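PDB 3K29: type III secretion T3S chaperone from Chlamydia trachomatis, which is probably a coiled-coil component of the type III secretion apparatus, a YscO homologue that binds copies of itself and may act as a chaperone. Local coordinates for residues 37-42 and 92-97; 30-35 and 99-104; 13-18 and 120-125. All blocks are in the same frame, centred on the assembly; numbering follows the deposited sequence.

Contact 1: 37-42 and 92-97; sequences EKLRER and EKVNKQ
Q97 reaches across to the backbone of the opposite helix: its CG lies 3.4 Å from L39 N, and its amide NE2 comes within 3.4 Å of K38 CB. The K38 and Q97 side chains run at about a right angle to each other, so the lysine passes across the amide. R42 packs on the base of the Q97 side chain, its CG 3.8 Å from Q97 CB. V94 fits against the backbone at R42, with CG2 3.6 Å from R42 O, while L39 CD1 rests 3.8 Å from V94 O. Q97 gets there with CG anti to the backbone N (chi1 -171°) and a bend at chi2 that swings the amide over the K38-L39 step.

Further out, the buried amide is fixed at both ends: OE1 accepts from N100 ND2 and NE2 donates to E35 OE1, which also pairs with K38 NZ. Bends at chi2 and chi3 of R42 carry its guanidinium toward K93, where one water takes bonds from R42 NH2 at 2.9 Å and K93 NZ; this bridge probably eases the like charges, and K93 NZ has a salt bridge to E90 as well. With local axes 9.0 Å apart and 171° between their directions, helices 8-66 and 70-160 pair here as an antiparallel two-stranded coiled coil.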
loop_
_atom_site.group_PDB
_atom_site.type_symbol
_atom_site.label_atom_id
_atom_site.label_comp_id
_atom_site.label_asym_id
_atom_site.label_seq_id
_atom_site.Cartn_x
_atom_site.Cartn_y
_atom_site.Cartn_z
ATOM N N GLU A 37 -6.985 14.420 -2.667
ATOM C CA GLU A 37 -7.273 15.766 -2.214
ATOM C C GLU A 37 -7.025 16.812 -3.331
ATOM O O GLU A 37 -7.818 17.751 -3.482
ATOM C CB GLU A 37 -6.425 16.062 -0.970
ATOM C CG GLU A 37 -7.040 17.056 -0.000
ATOM C CD GLU A 37 -7.042 18.481 -0.545
ATOM O OE1 GLU A 37 -6.134 18.791 -1.355
ATOM O OE2 GLU A 37 -7.945 19.286 -0.172
ATOM N N LYS A 38 -5.945 16.661 -4.100
ATOM C CA LYS A 38 -5.674 17.573 -5.236
ATOM C C LYS A 38 -6.704 17.380 -6.309
ATOM O O LYS A 38 -7.103 18.353 -6.914
ATOM C CB LYS A 38 -4.273 17.408 -5.835
ATOM C CG LYS A 38 -3.113 17.786 -4.895
ATOM C CD LYS A 38 -1.762 17.149 -5.325
ATOM C CE LYS A 38 -1.266 17.669 -6.694
ATOM N NZ LYS A 38 -0.176 16.810 -7.258
ATOM N N LEU A 39 -7.160 16.142 -6.528
ATOM C CA LEU A 39 -8.264 15.897 -7.465
ATOM C C LEU A 39 -9.543 16.641 -7.060
ATOM O O LEU A 39 -10.222 17.222 -7.919
ATOM C CB LEU A 39 -8.564 14.400 -7.659
ATOM C CG LEU A 39 -9.668 14.032 -8.675
ATOM C CD1 LEU A 39 -9.367 14.576 -10.056
ATOM C CD2 LEU A 39 -9.927 12.507 -8.773
ATOM N N ARG A 40 -9.871 16.603 -5.767
ATOM C CA ARG A 40 -11.030 17.327 -5.259
ATOM C C ARG A 40 -10.909 18.840 -5.461
ATOM O O ARG A 40 -11.885 19.481 -5.845
ATOM C CB ARG A 40 -11.330 16.947 -3.800
ATOM C CG ARG A 40 -12.015 15.577 -3.659
ATOM C CD ARG A 40 -12.533 15.295 -2.210
ATOM N NE ARG A 40 -11.468 15.329 -1.193
ATOM C CZ ARG A 40 -10.663 14.308 -0.860
ATOM N NH1 ARG A 40 -10.764 13.125 -1.452
ATOM N NH2 ARG A 40 -9.744 14.482 0.075
ATOM N N GLU A 41 -9.725 19.407 -5.230
ATOM C CA GLU A 41 -9.489 20.821 -5.514
ATOM C C GLU A 41 -9.677 21.177 -6.993
ATOM O O GLU A 41 -10.336 22.175 -7.304
ATOM C CB GLU A 41 -8.102 21.240 -5.080
ATOM C CG GLU A 41 -8.051 21.744 -3.671
ATOM C CD GLU A 41 -6.906 22.714 -3.433
ATOM O OE1 GLU A 41 -5.728 22.270 -3.331
ATOM O OE2 GLU A 41 -7.196 23.930 -3.317
ATOM N N ARG A 42 -9.112 20.354 -7.893
ATOM C CA ARG A 42 -9.325 20.540 -9.337
ATOM C C ARG A 42 -10.781 20.476 -9.705
ATOM O O ARG A 42 -11.262 21.277 -10.473
ATOM C CB ARG A 42 -8.533 19.528 -10.167
ATOM C CG ARG A 42 -7.027 19.539 -9.872
ATOM C CD ARG A 42 -6.249 20.641 -10.571
ATOM N NE ARG A 42 -6.797 21.979 -10.406
ATOM C CZ ARG A 42 -6.591 22.781 -9.355
ATOM N NH1 ARG A 42 -5.843 22.361 -8.334
ATOM N NH2 ARG A 42 -7.164 24.004 -9.327
ATOM N N GLU A 92 -9.508 19.605 -18.587
ATOM C CA GLU A 92 -8.166 19.097 -18.815
ATOM C C GLU A 92 -7.354 19.012 -17.502
ATOM O O GLU A 92 -6.763 17.956 -17.214
ATOM C CB GLU A 92 -7.432 19.902 -19.911
ATOM C CG GLU A 92 -6.113 19.240 -20.334
ATOM C CD GLU A 92 -6.299 17.733 -20.616
ATOM O OE1 GLU A 92 -7.124 17.416 -21.519
ATOM O OE2 GLU A 92 -5.656 16.865 -19.930
ATOM N N LYS A 93 -7.340 20.094 -16.718
ATOM C CA LYS A 93 -6.700 20.077 -15.412
ATOM C C LYS A 93 -7.181 18.935 -14.508
ATOM O O LYS A 93 -6.347 18.330 -13.794
ATOM C CB LYS A 93 -6.897 21.391 -14.675
ATOM C CG LYS A 93 -5.953 22.483 -15.094
ATOM C CD LYS A 93 -6.255 23.731 -14.221
ATOM C CE LYS A 93 -6.250 24.984 -15.055
ATOM N NZ LYS A 93 -6.938 26.158 -14.404
ATOM N N VAL A 94 -8.506 18.673 -14.522
ATOM C CA VAL A 94 -9.098 17.574 -13.789
ATOM C C VAL A 94 -8.546 16.235 -14.323
ATOM O O VAL A 94 -8.190 15.361 -13.539
ATOM C CB VAL A 94 -10.645 17.611 -13.837
ATOM C CG1 VAL A 94 -11.277 16.249 -13.406
ATOM C CG2 VAL A 94 -11.162 18.742 -12.975
ATOM N N ASN A 95 -8.504 16.073 -15.640
ATOM C CA ASN A 95 -8.010 14.846 -16.234
ATOM C C ASN A 95 -6.515 14.544 -16.002
ATOM O O ASN A 95 -6.146 13.383 -15.811
ATOM C CB ASN A 95 -8.340 14.797 -17.703
ATOM C CG ASN A 95 -9.826 14.671 -17.952
ATOM O OD1 ASN A 95 -10.589 14.218 -17.088
ATOM N ND2 ASN A 95 -10.249 15.066 -19.154
ATOM N N LYS A 96 -5.674 15.573 -16.018
ATOM C CA LYS A 96 -4.277 15.436 -15.563
ATOM C C LYS A 96 -4.211 14.910 -14.127
ATOM O O LYS A 96 -3.466 13.961 -13.822
ATOM C CB LYS A 96 -3.587 16.798 -15.573
ATOM C CG LYS A 96 -2.711 17.072 -16.775
ATOM C CD LYS A 96 -3.421 16.783 -18.053
ATOM C CE LYS A 96 -2.432 16.819 -19.221
ATOM N NZ LYS A 96 -3.060 17.638 -20.306
ATOM N N GLN A 97 -4.976 15.535 -13.235
ATOM C CA GLN A 97 -4.899 15.139 -11.841
ATOM C C GLN A 97 -5.367 13.695 -11.635
ATOM O O GLN A 97 -4.812 12.961 -10.805
ATOM C CB GLN A 97 -5.657 16.132 -10.927
ATOM C CG GLN A 97 -5.468 15.930 -9.416
ATOM C CD GLN A 97 -4.038 15.651 -9.007
ATOM O OE1 GLN A 97 -3.074 16.201 -9.564
ATOM N NE2 GLN A 97 -3.886 14.800 -7.978
HETATM O O HOH W 1 -8.050 25.521 -11.608
#

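Contact 2: 30-35 and 99-104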
loop_
_atom_site.group_PDB
_atom_site.type_symbol
_atom_site.label_atom_id
_atom_site.label_comp_id
_atom_site.label_asym_id
_atom_site.label_seq_id
_atom_site.Cartn_x
_atom_site.Cartn_y
_atom_site.Cartn_z
ATOM N N ARG A 30 -1.006 7.534 2.206
ATOM C CA ARG A 30 -0.931 8.969 2.398
ATOM C C ARG A 30 -0.647 9.703 1.099
ATOM O O ARG A 30 -1.210 10.769 0.848
ATOM C CB ARG A 30 0.161 9.315 3.401
ATOM C CG ARG A 30 -0.068 10.637 4.054
ATOM C CD ARG A 30 1.167 11.117 4.830
ATOM N NE ARG A 30 2.327 11.229 3.939
ATOM C CZ ARG A 30 2.560 12.224 3.078
ATOM N NH1 ARG A 30 1.725 13.261 2.957
ATOM N NH2 ARG A 30 3.661 12.182 2.339
ATOM N N LEU A 31 0.246 9.154 0.284
ATOM C CA LEU A 31 0.573 9.792 -0.989
ATOM C C LEU A 31 -0.635 9.786 -1.911
ATOM O O LEU A 31 -0.872 10.772 -2.598
ATOM C CB LEU A 31 1.806 9.173 -1.642
ATOM C CG LEU A 31 3.137 9.425 -0.918
ATOM C CD1 LEU A 31 4.304 8.723 -1.605
ATOM C CD2 LEU A 31 3.417 10.934 -0.789
ATOM N N LEU A 32 -1.405 8.696 -1.895
ATOM C CA LEU A 32 -2.622 8.583 -2.706
ATOM C C LEU A 32 -3.649 9.582 -2.172
ATOM O O LEU A 32 -4.345 10.225 -2.966
ATOM C CB LEU A 32 -3.189 7.149 -2.688
ATOM C CG LEU A 32 -4.613 6.862 -3.224
ATOM C CD1 LEU A 32 -4.739 7.236 -4.703
ATOM C CD2 LEU A 32 -5.033 5.399 -3.050
ATOM N N GLU A 33 -3.731 9.713 -0.838
ATOM C CA GLU A 33 -4.654 10.666 -0.239
ATOM C C GLU A 33 -4.355 12.122 -0.657
ATOM O O GLU A 33 -5.289 12.839 -1.021
ATOM C CB GLU A 33 -4.815 10.475 1.292
ATOM C CG GLU A 33 -5.949 11.331 1.957
ATOM C CD GLU A 33 -7.281 11.394 1.174
ATOM O OE1 GLU A 33 -7.739 12.526 0.848
ATOM O OE2 GLU A 33 -7.878 10.324 0.889
ATOM N N LEU A 34 -3.080 12.531 -0.645
ATOM C CA LEU A 34 -2.671 13.830 -1.213
ATOM C C LEU A 34 -3.193 14.032 -2.646
ATOM O O LEU A 34 -3.788 15.063 -2.955
ATOM C CB LEU A 34 -1.138 13.996 -1.213
ATOM C CG LEU A 34 -0.323 14.711 -0.133
ATOM C CD1 LEU A 34 -0.757 14.413 1.312
ATOM C CD2 LEU A 34 1.174 14.392 -0.320
ATOM N N GLU A 35 -2.987 13.053 -3.514
ATOM C CA GLU A 35 -3.470 13.185 -4.884
ATOM C C GLU A 35 -4.998 13.241 -4.924
ATOM O O GLU A 35 -5.539 14.049 -5.671
ATOM C CB GLU A 35 -2.926 12.076 -5.805
ATOM C CG GLU A 35 -1.395 12.036 -5.928
ATOM C CD GLU A 35 -0.736 13.393 -6.211
ATOM O OE1 GLU A 35 -1.168 14.157 -7.104
ATOM O OE2 GLU A 35 0.295 13.677 -5.577
ATOM N N GLU A 99 -4.747 11.374 -13.597
ATOM C CA GLU A 99 -3.600 10.554 -13.948
ATOM C C GLU A 99 -2.631 10.376 -12.757
ATOM O O GLU A 99 -2.049 9.310 -12.569
ATOM C CB GLU A 99 -2.833 11.150 -15.129
ATOM C CG GLU A 99 -3.543 11.197 -16.464
ATOM C CD GLU A 99 -2.619 11.758 -17.538
ATOM O OE1 GLU A 99 -1.768 11.020 -18.050
ATOM O OE2 GLU A 99 -2.706 12.951 -17.859
ATOM N N ASN A 100 -2.457 11.442 -11.981
ATOM C CA ASN A 100 -1.721 11.386 -10.721
ATOM C C ASN A 100 -2.377 10.464 -9.721
ATOM O O ASN A 100 -1.674 9.706 -9.024
ATOM C CB ASN A 100 -1.528 12.779 -10.109
ATOM C CG ASN A 100 -0.623 13.649 -10.932
ATOM O OD1 ASN A 100 0.255 13.165 -11.637
ATOM N ND2 ASN A 100 -0.833 14.945 -10.860
ATOM N N VAL A 101 -3.701 10.531 -9.617
ATOM C CA VAL A 101 -4.417 9.660 -8.686
ATOM C C VAL A 101 -4.227 8.188 -9.052
ATOM O O VAL A 101 -3.949 7.364 -8.197
ATOM C CB VAL A 101 -5.905 10.008 -8.541
ATOM C CG1 VAL A 101 -6.676 8.879 -7.825
ATOM C CG2 VAL A 101 -6.055 11.302 -7.752
ATOM N N LEU A 102 -4.381 7.872 -10.328
ATOM C CA LEU A 102 -4.214 6.510 -10.784
ATOM C C LEU A 102 -2.804 5.965 -10.544
ATOM O O LEU A 102 -2.659 4.838 -10.080
ATOM C CB LEU A 102 -4.609 6.392 -12.257
ATOM C CG LEU A 102 -4.310 5.029 -12.864
ATOM C CD1 LEU A 102 -5.294 4.014 -12.310
ATOM C CD2 LEU A 102 -4.328 5.098 -14.362
ATOM N N ALA A 103 -1.769 6.734 -10.865
ATOM C CA ALA A 103 -0.411 6.282 -10.592
ATOM C C ALA A 103 -0.184 6.024 -9.079
ATOM O O ALA A 103 0.397 4.997 -8.720
ATOM C CB ALA A 103 0.616 7.252 -11.151
ATOM N N ALA A 104 -0.692 6.903 -8.212
ATOM C CA ALA A 104 -0.509 6.732 -6.762
ATOM C C ALA A 104 -1.278 5.523 -6.265
ATOM O O ALA A 104 -0.828 4.825 -5.350
ATOM C CB ALA A 104 -0.937 7.995 -5.976
#
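E35 and N100 both start with CG anti to the carbonyl carbon (chi1 -60° for E35), and a further bend at chi2 of E35 turns its carboxylate onto the asparagine. OE1 of E35 then sits 3.3 Å from N100 CB, over the root of that side chain, while the carboxylate and amide planes stand 79° apart. This is a van der Waals approach: the polar ends are committed elsewhere, E35 to K38 and Q97, N100 to Q97. Those bonds hold the two groups side by side without a direct link between them, and they probably offset the negative charge of E35.

Beneath this polar edge the packing is close and made by methyl and methylene groups, partly against backbone carbonyls. A104 points its methyl at the backbone of L32, CB to CA 3.7 Å; consistent with the small side chain, L32 CA and A104 CA are 4.9 Å apart. The same methyl meets E35 CG, so it is held between side chains one turn apart. V101 sends one branch to each of the same two residues: CG2 lies 3.5 Å from E35 O, and CG1 lies 4.0 Å from L32 CD1. That leucine methyl also approaches V101 O at 3.6 Å. Outside the two segments L32 continues onto S105 and L108, and V101 onto Q36 and L39, which carries the seam along both helices.

L32 pairs with A104 and E35 with V101, a spacing of three residues on each helix; L39 follows E35 after four. The local axes lie 8.7 Å apart at 168°. Such periodic side-by-side packing marks the antiparallel coiled-coil hairpin formed by helices 8-66 and 70-160.

Contact 3: 13-18 and 120-125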
loop_
_atom_site.group_PDB
_atom_site.type_symbol
_atom_site.label_atom_id
_atom_site.label_comp_id
_atom_site.label_asym_id
_atom_site.label_seq_id
_atom_site.Cartn_x
_atom_site.Cartn_y
_atom_site.Cartn_z
ATOM N N ILE A 13 16.321 -10.039 10.196
ATOM C CA ILE A 13 16.217 -9.195 9.003
ATOM C C ILE A 13 14.838 -9.231 8.328
ATOM O O ILE A 13 14.330 -8.192 7.936
ATOM C CB ILE A 13 17.329 -9.513 7.999
ATOM C CG1 ILE A 13 18.652 -8.941 8.517
ATOM C CG2 ILE A 13 16.985 -8.987 6.562
ATOM C CD1 ILE A 13 19.856 -9.529 7.857
ATOM N N LYS A 14 14.239 -10.413 8.238
ATOM C CA LYS A 14 12.978 -10.606 7.537
ATOM C C LYS A 14 11.805 -9.975 8.310
ATOM O O LYS A 14 10.825 -9.489 7.711
ATOM C CB LYS A 14 12.747 -12.081 7.289
ATOM C CG LYS A 14 13.619 -12.603 6.137
ATOM C CD LYS A 14 13.156 -13.984 5.728
ATOM C CE LYS A 14 13.295 -14.245 4.220
ATOM N NZ LYS A 14 14.414 -13.529 3.524
ATOM N N LYS A 15 11.930 -9.971 9.636
ATOM C CA LYS A 15 11.016 -9.243 10.500
ATOM C C LYS A 15 11.132 -7.742 10.216
ATOM O O LYS A 15 10.107 -7.065 10.036
ATOM C CB LYS A 15 11.272 -9.575 11.967
ATOM C CG LYS A 15 10.824 -11.002 12.324
ATOM C CD LYS A 15 11.213 -11.437 13.753
ATOM C CE LYS A 15 10.491 -12.734 14.081
ATOM N NZ LYS A 15 10.465 -13.143 15.519
ATOM N N ASP A 16 12.367 -7.237 10.119
ATOM C CA ASP A 16 12.596 -5.838 9.776
ATOM C C ASP A 16 12.004 -5.430 8.424
ATOM O O ASP A 16 11.489 -4.319 8.298
ATOM C CB ASP A 16 14.082 -5.494 9.823
ATOM C CG ASP A 16 14.617 -5.416 11.255
ATOM O OD1 ASP A 16 13.802 -5.446 12.223
ATOM O OD2 ASP A 16 15.856 -5.311 11.415
ATOM N N ARG A 17 12.072 -6.338 7.447
ATOM C CA ARG A 17 11.607 -6.077 6.096
ATOM C C ARG A 17 10.105 -5.964 6.024
ATOM O O ARG A 17 9.593 -5.174 5.210
ATOM C CB ARG A 17 12.092 -7.152 5.125
ATOM C CG ARG A 17 13.575 -7.157 4.934
ATOM C CD ARG A 17 13.936 -7.900 3.658
ATOM N NE ARG A 17 13.719 -7.059 2.484
ATOM C CZ ARG A 17 13.456 -7.536 1.269
ATOM N NH1 ARG A 17 13.369 -8.843 1.069
ATOM N NH2 ARG A 17 13.285 -6.715 0.248
ATOM N N VAL A 18 9.414 -6.783 6.824
ATOM C CA VAL A 18 7.978 -6.634 7.079
ATOM C C VAL A 18 7.637 -5.275 7.744
ATOM O O VAL A 18 6.757 -4.551 7.250
ATOM C CB VAL A 18 7.399 -7.841 7.841
ATOM C CG1 VAL A 18 5.958 -7.576 8.304
ATOM C CG2 VAL A 18 7.480 -9.084 6.956
ATOM N N LYS A 120 5.176 -13.579 3.594
ATOM C CA LYS A 120 5.372 -14.936 3.073
ATOM C C LYS A 120 6.811 -15.409 3.332
ATOM O O LYS A 120 7.028 -16.470 3.923
ATOM C CB LYS A 120 5.057 -14.923 1.581
ATOM C CG LYS A 120 5.030 -16.252 0.878
ATOM C CD LYS A 120 4.738 -15.977 -0.586
ATOM C CE LYS A 120 5.616 -16.838 -1.494
ATOM N NZ LYS A 120 5.127 -18.260 -1.628
ATOM N N GLU A 121 7.782 -14.595 2.929
ATOM C CA GLU A 121 9.198 -14.933 3.125
ATOM C C GLU A 121 9.562 -15.061 4.605
ATOM O O GLU A 121 10.221 -16.011 4.992
ATOM C CB GLU A 121 10.122 -13.899 2.480
ATOM C CG GLU A 121 10.064 -13.840 0.962
ATOM C CD GLU A 121 10.277 -12.436 0.404
ATOM O OE1 GLU A 121 10.687 -11.497 1.150
ATOM O OE2 GLU A 121 10.023 -12.279 -0.812
ATOM N N GLU A 122 9.136 -14.101 5.416
ATOM C CA GLU A 122 9.417 -14.140 6.841
ATOM C C GLU A 122 8.822 -15.420 7.440
ATOM O O GLU A 122 9.457 -16.100 8.268
ATOM C CB GLU A 122 8.854 -12.884 7.533
ATOM C CG GLU A 122 9.188 -12.769 9.049
ATOM C CD GLU A 122 8.315 -13.637 9.967
ATOM O OE1 GLU A 122 7.119 -13.895 9.660
ATOM O OE2 GLU A 122 8.847 -14.072 11.022
ATOM N N GLU A 123 7.602 -15.752 7.025
ATOM C CA GLU A 123 6.970 -16.942 7.539
ATOM C C GLU A 123 7.666 -18.239 7.101
ATOM O O GLU A 123 7.742 -19.185 7.877
ATOM C CB GLU A 123 5.493 -16.976 7.168
ATOM C CG GLU A 123 4.792 -18.188 7.730
ATOM C CD GLU A 123 4.532 -18.077 9.236
ATOM O OE1 GLU A 123 3.657 -18.816 9.711
ATOM O OE2 GLU A 123 5.173 -17.249 9.942
ATOM N N LYS A 124 8.150 -18.300 5.866
ATOM C CA LYS A 124 8.981 -19.431 5.452
ATOM C C LYS A 124 10.184 -19.621 6.406
ATOM O O LYS A 124 10.431 -20.728 6.861
ATOM C CB LYS A 124 9.446 -19.278 4.002
ATOM C CG LYS A 124 10.178 -20.514 3.404
ATOM C CD LYS A 124 10.378 -20.357 1.882
ATOM C CE LYS A 124 9.115 -20.743 1.091
ATOM N NZ LYS A 124 8.789 -19.795 -0.021
ATOM N N THR A 125 10.907 -18.538 6.711
ATOM C CA THR A 125 12.031 -18.597 7.660
ATOM C C THR A 125 11.606 -18.944 9.090
ATOM O O THR A 125 12.290 -19.739 9.733
ATOM C CB THR A 125 12.911 -17.315 7.636
ATOM O OG1 THR A 125 13.351 -17.104 6.293
ATOM C CG2 THR A 125 14.166 -17.447 8.600
HETATM O O HOH W 2 12.439 -11.095 3.240
#
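K14 lays its aliphatic chain against the turn from E121 to T125, within the antiparallel coiled-coil hairpin of helices 8-66 and 70-160. The evidence for close packing is concentrated here. K14 CA and E122 CA are 5.1 Å apart, K14 CD touches T125 OG1 at 3.2 Å, and K14 CE lies 3.6 Å from E121 CB. The lysine and threonine side chains meet at about a right angle. E122 fills the neighbouring place with its own methylenes: CG, anti to the backbone N (chi1 -176°), packs 3.9 Å from K14 C, and V18 CG2 meets E122 CB, these two side chains also crossing at about a right angle. L11, one turn earlier on helix 8-66, touches both E122 and T125 and extends the packing.

The flanks are looser and depend on charge. K15 stretches out past E122, its CE 3.7 Å from E122 OE2, but the ammonium itself stays too far from the carboxylate for a direct salt bridge, so its attraction is probably diffuse. On the other flank R17 and E121 hold their guanidinium and carboxylate with planes nearly parallel, 12° apart, yet R17 NH1 makes only a long salt bridge with E121 OE1. The stronger partner of E121 is R118, whose NE also lies close to R17 NH1. The local axes, 157° between their directions, diverge more from antiparallel than at 30-35/99-104 or 37-42/92-97. A water bridges three side chains, donating to E121 OE1 at 2.8 Å and accepting from K14 NZ and R17 NH1.

How the contacts relate
From the N terminus, helix 8-66 first supplies 13-18, then 30-35, then 37-42; after the turn before residue 70, helix 70-160 answers in reverse order with 92-97, 99-104 and 120-125. The three loops therefore enclose one another without crossing: contact 1 closes the shortest, contact 2 the next, contact 3 the longest, as an antiparallel hairpin requires. Contacts 1 and 2 are adjacent, their centres about 11 Å apart, and they touch through R40 with E33, Q97 with E35, and L39 with V101. Contact 3 stands alone, its centre about 28 Å from that of contact 2, tying the helices together nearer the open end.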